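Local atomic coordinates of mandelate racemase/muconate lactonizing enzyme (Roseovarius nubinhibens, PDB entry 2QDD), a protein that is of unknown exact function but belongs to the mandelate racemase/muconate lactonizing enzyme family of the enolase superfamily and binds magnesium. Residues Arg281-Asp295 and Leu309-Trp322. Numbering follows the deposited sequence.
Sequences RDFGVSVGWQMHIED and LAASTPEANRLASW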
ATOM      1  N   ARG A 281      17.185   7.269  20.652  1.00 20.27           N
ATOM      2  CA  ARG A 281      17.668   6.063  21.326  1.00 20.83           C
ATOM      3  C   ARG A 281      16.519   5.226  21.875  1.00 22.14           C
ATOM      4  O   ARG A 281      16.469   4.012  21.660  1.00 28.27           O
ATOM      5  CB  ARG A 281      18.631   6.432  22.464  1.00 22.07           C
ATOM      6  CG  ARG A 281      19.452   5.252  23.002  1.00 19.37           C
ATOM      7  CD  ARG A 281      18.781   4.545  24.181  1.00 21.62           C
ATOM      8  NE  ARG A 281      18.408   5.445  25.283  1.00 24.26           N
ATOM      9  CZ  ARG A 281      19.221   5.797  26.276  1.00 28.23           C
ATOM     10  NH1 ARG A 281      20.471   5.354  26.305  1.00 29.07           N
ATOM     11  NH2 ARG A 281      18.786   6.597  27.244  1.00 22.95           N
ATOM     12  N   ASP A 282      15.618   5.887  22.596  1.00 21.80           N
ATOM     13  CA  ASP A 282      14.447   5.258  23.186  1.00 25.43           C
ATOM     14  C   ASP A 282      13.480   4.708  22.134  1.00 25.13           C
ATOM     15  O   ASP A 282      12.889   3.646  22.331  1.00 25.50           O
ATOM     16  CB  ASP A 282      13.718   6.262  24.088  1.00 27.64           C
ATOM     17  CG  ASP A 282      14.468   6.545  25.400  1.00 38.47           C
ATOM     18  OD1 ASP A 282      15.532   5.927  25.668  1.00 33.37           O
ATOM     19  OD2 ASP A 282      13.975   7.390  26.174  1.00 38.11           O
ATOM     20  N   PHE A 283      13.320   5.437  21.031  1.00 25.36           N
ATOM     21  CA  PHE A 283      12.575   4.938  19.878  1.00 23.38           C
ATOM     22  C   PHE A 283      13.200   3.652  19.332  1.00 24.22           C
ATOM     23  O   PHE A 283      12.491   2.678  19.087  1.00 24.00           O
ATOM     24  CB  PHE A 283      12.469   6.001  18.774  1.00 20.97           C
ATOM     25  CG  PHE A 283      11.736   5.524  17.547  1.00 21.15           C
ATOM     26  CD1 PHE A 283      12.428   5.212  16.384  1.00 25.43           C
ATOM     27  CD2 PHE A 283      10.355   5.385  17.558  1.00 22.82           C
ATOM     28  CE1 PHE A 283      11.761   4.764  15.250  1.00 19.57           C
ATOM     29  CE2 PHE A 283       9.677   4.937  16.428  1.00 24.29           C
ATOM     30  CZ  PHE A 283      10.380   4.627  15.274  1.00 26.63           C
ATOM     31  N   GLY A 284      14.524   3.660  19.163  1.00 21.91           N
ATOM     32  CA  GLY A 284      15.272   2.493  18.687  1.00 16.82           C
ATOM     33  C   GLY A 284      15.124   1.252  19.548  1.00 20.59           C
ATOM     34  O   GLY A 284      14.977   0.147  19.030  1.00 28.51           O
ATOM     35  N   VAL A 285      15.167   1.441  20.863  1.00 20.08           N
ATOM     36  CA  VAL A 285      14.885   0.388  21.837  1.00 19.30           C
ATOM     37  C   VAL A 285      13.478  -0.199  21.641  1.00 24.19           C
ATOM     38  O   VAL A 285      13.314  -1.422  21.617  1.00 25.71           O
ATOM     39  CB  VAL A 285      15.074   0.915  23.291  1.00 23.78           C
ATOM     40  CG1 VAL A 285      14.520  -0.072  24.330  1.00 27.30           C
ATOM     41  CG2 VAL A 285      16.547   1.215  23.563  1.00 21.02           C
ATOM     42  N   SER A 286      12.484   0.675  21.469  1.00 22.80           N
ATOM     43  CA  SER A 286      11.086   0.268  21.294  1.00 22.45           C
ATOM     44  C   SER A 286      10.822  -0.573  20.043  1.00 25.63           C
ATOM     45  O   SER A 286       9.922  -1.413  20.041  1.00 30.60           O
ATOM     46  CB  SER A 286      10.168   1.493  21.290  1.00 26.28           C
ATOM     47  OG  SER A 286      10.333   2.247  22.476  1.00 29.15           O
ATOM     48  N   VAL A 287      11.607  -0.348  18.989  1.00 28.83           N
ATOM     49  CA  VAL A 287      11.382  -0.996  17.691  1.00 22.74           C
ATOM     50  C   VAL A 287      12.436  -2.063  17.384  1.00 25.03           C
ATOM     51  O   VAL A 287      12.392  -2.721  16.337  1.00 28.25           O
ATOM     52  CB  VAL A 287      11.259   0.037  16.518  1.00 25.70           C
ATOM     53  CG1 VAL A 287      10.144   1.029  16.787  1.00 24.84           C
ATOM     54  CG2 VAL A 287      12.567   0.776  16.270  1.00 21.06           C
ATOM     55  N   GLY A 288      13.381  -2.223  18.306  1.00 23.94           N
ATOM     56  CA  GLY A 288      14.368  -3.293  18.244  1.00 26.50           C
ATOM     57  C   GLY A 288      15.537  -3.011  17.324  1.00 25.08           C
ATOM     58  O   GLY A 288      16.116  -3.935  16.763  1.00 26.73           O
ATOM     59  N   TRP A 289      15.880  -1.734  17.166  1.00 25.11           N
ATOM     60  CA  TRP A 289      17.084  -1.347  16.437  1.00 23.95           C
ATOM     61  C   TRP A 289      18.332  -1.655  17.253  1.00 23.43           C
ATOM     62  O   TRP A 289      18.306  -1.628  18.482  1.00 24.42           O
ATOM     63  CB  TRP A 289      17.055   0.145  16.090  1.00 21.29           C
ATOM     64  CG  TRP A 289      16.205   0.503  14.898  1.00 27.05           C
ATOM     65  CD1 TRP A 289      15.682  -0.350  13.969  1.00 24.64           C
ATOM     66  CD2 TRP A 289      15.797   1.823  14.503  1.00 15.37           C
ATOM     67  NE1 TRP A 289      14.968   0.352  13.027  1.00 28.26           N
ATOM     68  CE2 TRP A 289      15.026   1.688  13.328  1.00 25.51           C
ATOM     69  CE3 TRP A 289      16.010   3.105  15.030  1.00 22.44           C
ATOM     70  CZ2 TRP A 289      14.458   2.791  12.669  1.00 22.65           C
ATOM     71  CZ3 TRP A 289      15.443   4.200  14.375  1.00 22.74           C
ATOM     72  CH2 TRP A 289      14.682   4.032  13.206  1.00 21.51           C
ATOM     73  N   GLN A 290      19.424  -1.949  16.560  1.00 27.56           N
ATOM     74  CA  GLN A 290      20.739  -1.972  17.186  1.00 28.94           C
ATOM     75  C   GLN A 290      21.524  -0.738  16.760  1.00 28.62           C
ATOM     76  O   GLN A 290      21.416  -0.306  15.623  1.00 30.44           O
ATOM     77  CB  GLN A 290      21.477  -3.241  16.790  1.00 31.51           C
ATOM     78  CG  GLN A 290      20.942  -4.488  17.462  1.00 35.90           C
ATOM     79  CD  GLN A 290      21.882  -5.655  17.323  1.00 37.39           C
ATOM     80  OE1 GLN A 290      22.340  -5.971  16.224  1.00 40.57           O
ATOM     81  NE2 GLN A 290      22.186  -6.304  18.437  1.00 45.25           N
ATOM     82  N   MET A 291      22.291  -0.154  17.678  1.00 25.30           N
ATOM     83  CA  MET A 291      22.686   1.251  17.554  1.00 25.65           C
ATOM     84  C   MET A 291      24.156   1.495  17.895  1.00 28.00           C
ATOM     85  O   MET A 291      24.630   1.029  18.922  1.00 27.42           O
ATOM     86  CB  MET A 291      21.777   2.149  18.409  1.00 22.40           C
ATOM     87  CG  MET A 291      20.320   2.217  17.940  1.00 22.57           C
ATOM     88  SD  MET A 291      19.219   3.135  19.029  1.00 17.23           S
ATOM     89  CE  MET A 291      18.790   1.925  20.270  1.00 11.18           C
ATOM     90  N   HIS A 292      24.873   2.206  17.019  1.00 27.32           N
ATOM     91  CA  HIS A 292      26.180   2.786  17.362  1.00 30.43           C
ATOM     92  C   HIS A 292      25.949   4.198  17.880  1.00 29.06           C
ATOM     93  O   HIS A 292      25.291   4.997  17.226  1.00 32.47           O
ATOM     94  CB  HIS A 292      27.110   2.867  16.148  1.00 26.28           C
ATOM     95  CG  HIS A 292      27.505   1.540  15.585  1.00 33.93           C
ATOM     96  ND1 HIS A 292      28.535   0.785  16.100  1.00 38.68           N
ATOM     97  CD2 HIS A 292      27.024   0.843  14.530  1.00 39.20           C
ATOM     98  CE1 HIS A 292      28.663  -0.325  15.397  1.00 30.84           C
ATOM     99  NE2 HIS A 292      27.755  -0.315  14.439  1.00 43.16           N
ATOM    100  N   ILE A 293      26.473   4.499  19.061  1.00 29.69           N
ATOM    101  CA  ILE A 293      26.304   5.827  19.648  1.00 29.70           C
ATOM    102  C   ILE A 293      27.662   6.472  19.925  1.00 31.29           C
ATOM    103  O   ILE A 293      28.429   6.014  20.774  1.00 34.31           O
ATOM    104  CB  ILE A 293      25.394   5.812  20.905  1.00 24.71           C
ATOM    105  CG1 ILE A 293      24.012   5.221  20.563  1.00 22.85           C
ATOM    106  CG2 ILE A 293      25.276   7.212  21.485  1.00 26.02           C
ATOM    107  CD1 ILE A 293      23.016   5.185  21.710  1.00 27.92           C
ATOM    108  N   GLU A 294      27.930   7.542  19.182  1.00 32.25           N
ATOM    109  CA  GLU A 294      29.241   8.178  19.077  1.00 29.16           C
ATOM    110  C   GLU A 294      28.992   9.616  18.628  1.00 32.08           C
ATOM    111  O   GLU A 294      27.853   9.980  18.371  1.00 36.81           O
ATOM    112  CB  GLU A 294      30.095   7.447  18.043  1.00 33.42           C
ATOM    113  CG  GLU A 294      29.470   7.361  16.650  1.00 33.69           C
ATOM    114  CD  GLU A 294      30.084   6.263  15.811  1.00 41.00           C
ATOM    115  OE1 GLU A 294      30.122   5.102  16.278  1.00 42.35           O
ATOM    116  OE2 GLU A 294      30.540   6.561  14.684  1.00 53.54           O
ATOM    117  N   ASP A 295      30.026  10.443  18.533  1.00 30.81           N
ATOM    118  CA  ASP A 295      29.840  11.711  17.840  1.00 31.04           C
ATOM    119  C   ASP A 295      30.600  11.787  16.523  1.00 28.98           C
ATOM    120  O   ASP A 295      31.325  10.855  16.156  1.00 33.10           O
ATOM    121  CB  ASP A 295      30.081  12.928  18.753  1.00 36.97           C
ATOM    122  CG  ASP A 295      29.187  14.131  18.390  1.00 44.28           C
ATOM    123  OD1 ASP A 295      29.208  15.154  19.112  1.00 48.86           O
ATOM    124  OD2 ASP A 295      28.465  14.062  17.370  1.00 41.30           O
ATOM    125  N   LEU A 309      25.453   8.316  26.713  1.00 31.03           N
ATOM    126  CA  LEU A 309      24.265   7.770  26.050  1.00 24.70           C
ATOM    127  C   LEU A 309      24.454   6.303  25.670  1.00 21.65           C
ATOM    128  O   LEU A 309      23.561   5.489  25.890  1.00 23.14           O
ATOM    129  CB  LEU A 309      23.882   8.607  24.821  1.00 23.24           C
ATOM    130  CG  LEU A 309      22.468   8.393  24.255  1.00 27.55           C
ATOM    131  CD1 LEU A 309      21.388   8.833  25.224  1.00 18.14           C
ATOM    132  CD2 LEU A 309      22.304   9.113  22.935  1.00 29.29           C
ATOM    133  N   ALA A 310      25.617   5.982  25.105  1.00 21.47           N
ATOM    134  CA  ALA A 310      25.998   4.600  24.797  1.00 26.11           C
ATOM    135  C   ALA A 310      25.914   3.638  25.995  1.00 31.41           C
ATOM    136  O   ALA A 310      25.374   2.537  25.869  1.00 37.17           O
ATOM    137  CB  ALA A 310      27.388   4.561  24.170  1.00 18.67           C
ATOM    138  N   ALA A 311      26.422   4.066  27.151  1.00 32.57           N
ATOM    139  CA  ALA A 311      26.474   3.223  28.353  1.00 30.24           C
ATOM    140  C   ALA A 311      25.106   2.995  28.978  1.00 31.83           C
ATOM    141  O   ALA A 311      24.842   1.928  29.527  1.00 35.62           O
ATOM    142  CB  ALA A 311      27.422   3.816  29.377  1.00 32.67           C
ATOM    143  N   SER A 312      24.238   3.999  28.882  1.00 32.02           N
ATOM    144  CA  SER A 312      22.876   3.921  29.418  1.00 25.21           C
ATOM    145  C   SER A 312      21.912   3.148  28.506  1.00 27.15           C
ATOM    146  O   SER A 312      20.753   2.930  28.862  1.00 28.43           O
ATOM    147  CB  SER A 312      22.343   5.332  29.667  1.00 22.01           C
ATOM    148  OG  SER A 312      22.299   6.067  28.456  1.00 27.73           O
ATOM    149  N   THR A 313      22.394   2.749  27.330  1.00 26.24           N
ATOM    150  CA  THR A 313      21.604   2.008  26.344  1.00 24.94           C
ATOM    151  C   THR A 313      21.684   0.515  26.667  1.00 24.82           C
ATOM    152  O   THR A 313      22.784  -0.000  26.875  1.00 27.68           O
ATOM    153  CB  THR A 313      22.160   2.286  24.924  1.00 25.25           C
ATOM    154  OG1 THR A 313      21.998   3.676  24.619  1.00 23.61           O
ATOM    155  CG2 THR A 313      21.490   1.435  23.850  1.00 21.13           C
ATOM    156  N   PRO A 314      20.521  -0.178  26.724  1.00 30.01           N
ATOM    157  CA  PRO A 314      20.445  -1.634  26.959  1.00 29.86           C
ATOM    158  C   PRO A 314      21.410  -2.454  26.100  1.00 32.01           C
ATOM    159  O   PRO A 314      21.610  -2.142  24.921  1.00 33.08           O
ATOM    160  CB  PRO A 314      19.000  -1.977  26.588  1.00 28.44           C
ATOM    161  CG  PRO A 314      18.239  -0.719  26.817  1.00 26.76           C
ATOM    162  CD  PRO A 314      19.179   0.428  26.586  1.00 24.42           C
ATOM    163  N   GLU A 315      21.998  -3.485  26.702  1.00 36.13           N
ATOM    164  CA  GLU A 315      23.060  -4.288  26.080  1.00 40.29           C
ATOM    165  C   GLU A 315      22.675  -4.873  24.708  1.00 33.61           C
ATOM    166  O   GLU A 315      23.492  -4.888  23.784  1.00 38.10           O
ATOM    167  CB  GLU A 315      23.541  -5.379  27.061  1.00 43.80           C
ATOM    168  CG  GLU A 315      24.266  -6.595  26.450  1.00 56.61           C
ATOM    169  CD  GLU A 315      25.752  -6.356  26.201  1.00 68.50           C
ATOM    170  OE1 GLU A 315      26.578  -7.013  26.874  1.00 72.57           O
ATOM    171  OE2 GLU A 315      26.096  -5.526  25.327  1.00 68.32           O
ATOM    172  N   ALA A 316      21.425  -5.315  24.576  1.00 32.38           N
ATOM    173  CA  ALA A 316      20.934  -5.933  23.338  1.00 30.97           C
ATOM    174  C   ALA A 316      20.825  -4.955  22.168  1.00 28.69           C
ATOM    175  O   ALA A 316      20.858  -5.361  21.008  1.00 33.40           O
ATOM    176  CB  ALA A 316      19.603  -6.622  23.577  1.00 30.73           C
ATOM    177  N   ASN A 317      20.706  -3.669  22.478  1.00 26.51           N
ATOM    178  CA  ASN A 317      20.548  -2.636  21.459  1.00 27.31           C
ATOM    179  C   ASN A 317      21.824  -1.844  21.205  1.00 29.91           C
ATOM    180  O   ASN A 317      21.916  -1.112  20.226  1.00 32.47           O
ATOM    181  CB  ASN A 317      19.408  -1.695  21.833  1.00 22.02           C
ATOM    182  CG  ASN A 317      18.119  -2.434  22.104  1.00 31.25           C
ATOM    183  OD1 ASN A 317      17.825  -2.790  23.246  1.00 30.44           O
ATOM    184  ND2 ASN A 317      17.345  -2.685  21.052  1.00 25.86           N
ATOM    185  N   ARG A 318      22.808  -1.991  22.088  1.00 32.66           N
ATOM    186  CA  ARG A 318      24.025  -1.201  22.000  1.00 31.20           C
ATOM    187  C   ARG A 318      25.085  -1.963  21.220  1.00 31.33           C
ATOM    188  O   ARG A 318      25.355  -3.130  21.501  1.00 38.26           O
ATOM    189  CB  ARG A 318      24.523  -0.834  23.398  1.00 31.53           C
ATOM    190  CG  ARG A 318      25.734   0.100  23.430  1.00 37.03           C
ATOM    191  CD  ARG A 318      26.654  -0.264  24.585  1.00 40.72           C
ATOM    192  NE  ARG A 318      25.937  -0.221  25.858  1.00 43.29           N
ATOM    193  CZ  ARG A 318      25.927  -1.196  26.762  1.00 47.06           C
ATOM    194  NH1 ARG A 318      25.229  -1.045  27.880  1.00 42.13           N
ATOM    195  NH2 ARG A 318      26.615  -2.314  26.560  1.00 46.54           N
ATOM    196  N   LEU A 319      25.671  -1.302  20.228  1.00 29.44           N
ATOM    197  CA  LEU A 319      26.858  -1.822  19.555  1.00 32.33           C
ATOM    198  C   LEU A 319      28.082  -0.973  19.915  1.00 30.74           C
ATOM    199  O   LEU A 319      28.000  -0.128  20.805  1.00 36.12           O
ATOM    200  CB  LEU A 319      26.631  -1.878  18.039  1.00 30.56           C
ATOM    201  CG  LEU A 319      25.516  -2.803  17.537  1.00 32.71           C
ATOM    202  CD1 LEU A 319      25.065  -2.381  16.151  1.00 33.90           C
ATOM    203  CD2 LEU A 319      25.956  -4.254  17.534  1.00 23.29           C
ATOM    204  N   ALA A 320      29.202  -1.205  19.231  1.00 28.93           N
ATOM    205  CA  ALA A 320      30.453  -0.489  19.492  1.00 34.67           C
ATOM    206  C   ALA A 320      30.360   1.025  19.267  1.00 37.92           C
ATOM    207  O   ALA A 320      29.609   1.491  18.415  1.00 40.52           O
ATOM    208  CB  ALA A 320      31.582  -1.080  18.669  1.00 35.02           C
ATOM    209  N   SER A 321      31.115   1.785  20.055  1.00 38.13           N
ATOM    210  CA  SER A 321      31.275   3.218  19.839  1.00 34.71           C
ATOM    211  C   SER A 321      32.573   3.509  19.100  1.00 34.89           C
ATOM    212  O   SER A 321      33.492   2.696  19.090  1.00 36.79           O
ATOM    213  CB  SER A 321      31.254   3.971  21.167  1.00 37.19           C
ATOM    214  OG  SER A 321      29.941   4.052  21.692  1.00 44.19           O
ATOM    215  N   TRP A 322      32.627   4.673  18.469  1.00 33.40           N
ATOM    216  CA  TRP A 322      33.850   5.211  17.896  1.00 30.98           C
ATOM    217  C   TRP A 322      34.289   6.378  18.776  1.00 33.66           C
ATOM    218  O   TRP A 322      33.454   7.131  19.284  1.00 40.55           O
ATOM    219  CB  TRP A 322      33.556   5.677  16.472  1.00 29.92           C
ATOM    220  CG  TRP A 322      34.698   6.266  15.711  1.00 31.27           C
ATOM    221  CD1 TRP A 322      35.759   5.602  15.183  1.00 33.72           C
ATOM    222  CD2 TRP A 322      34.867   7.647  15.354  1.00 32.73           C
ATOM    223  NE1 TRP A 322      36.592   6.482  14.530  1.00 42.33           N
ATOM    224  CE2 TRP A 322      36.064   7.744  14.618  1.00 33.00           C
ATOM    225  CE3 TRP A 322      34.125   8.811  15.593  1.00 30.70           C
ATOM    226  CZ2 TRP A 322      36.540   8.960  14.116  1.00 35.47           C
ATOM    227  CZ3 TRP A 322      34.593  10.019  15.088  1.00 33.21           C
ATOM    228  CH2 TRP A 322      35.793  10.083  14.361  1.00 30.41           C
TER
HETATM  229  O   HOH W   1      14.681  -3.697  21.560  1.00 34.56           O
HETATM  230  O   HOH W   2      27.564   2.403  20.797  1.00 39.05           O
HETATM  231  O   HOH W   3      32.266   9.350  20.112  1.00 37.54           O
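Leu309 CD1 lies over one face of the Arg281 guanidinium. At the edge, in plane, are Ser312 OG and Thr313 OG1, with Asp282 OD1 salt-bridged to NE. Arg281 NH1 bonds Ser312 OG at 2.9 Å, almost straight (177°). A leucine in place of Arg281 would probably leave Ser312 OG without this donor and Asp282 without its charged mate. The His292 ring carries Leu319 CB over one face, a CH-pi contact. At its edge, ND1 donates to Ala320 O at 2.6 Å, which fixes the ring's rotation. Trp322 turns its ring edge to Asp295 O.

Asn317 ND2 donates to Trp289 O at 2.9 Å, in the amide plane, and its backbone O accepts from Met291 N. Its CG, anti to the carbonyl carbon (chi1 -54°), swings the amide back toward the Schellman motif at Gly288. Leu319 N to Met291 O completes the one bridge, Met291 with Arg318, in the parallel sense. Ser321 OG donates to Ile293 O at 2.6 Å, and Ile293 packs on Leu309 and Ala310.

The side chains of His292 and Glu294 lie about 6 Å from those of the magnesium ligands Glu220 and Asp243, respectively. Strand 290-293 is the seventh strand of the enolase-type barrel and pairs with strand 263-266 on its other side. Helices 274-287 and 300-311 flank it. Residues 318-321 take the eighth place. Ser321 bonds Pro136 of strand 135-141 through its backbone, which closes the barrel.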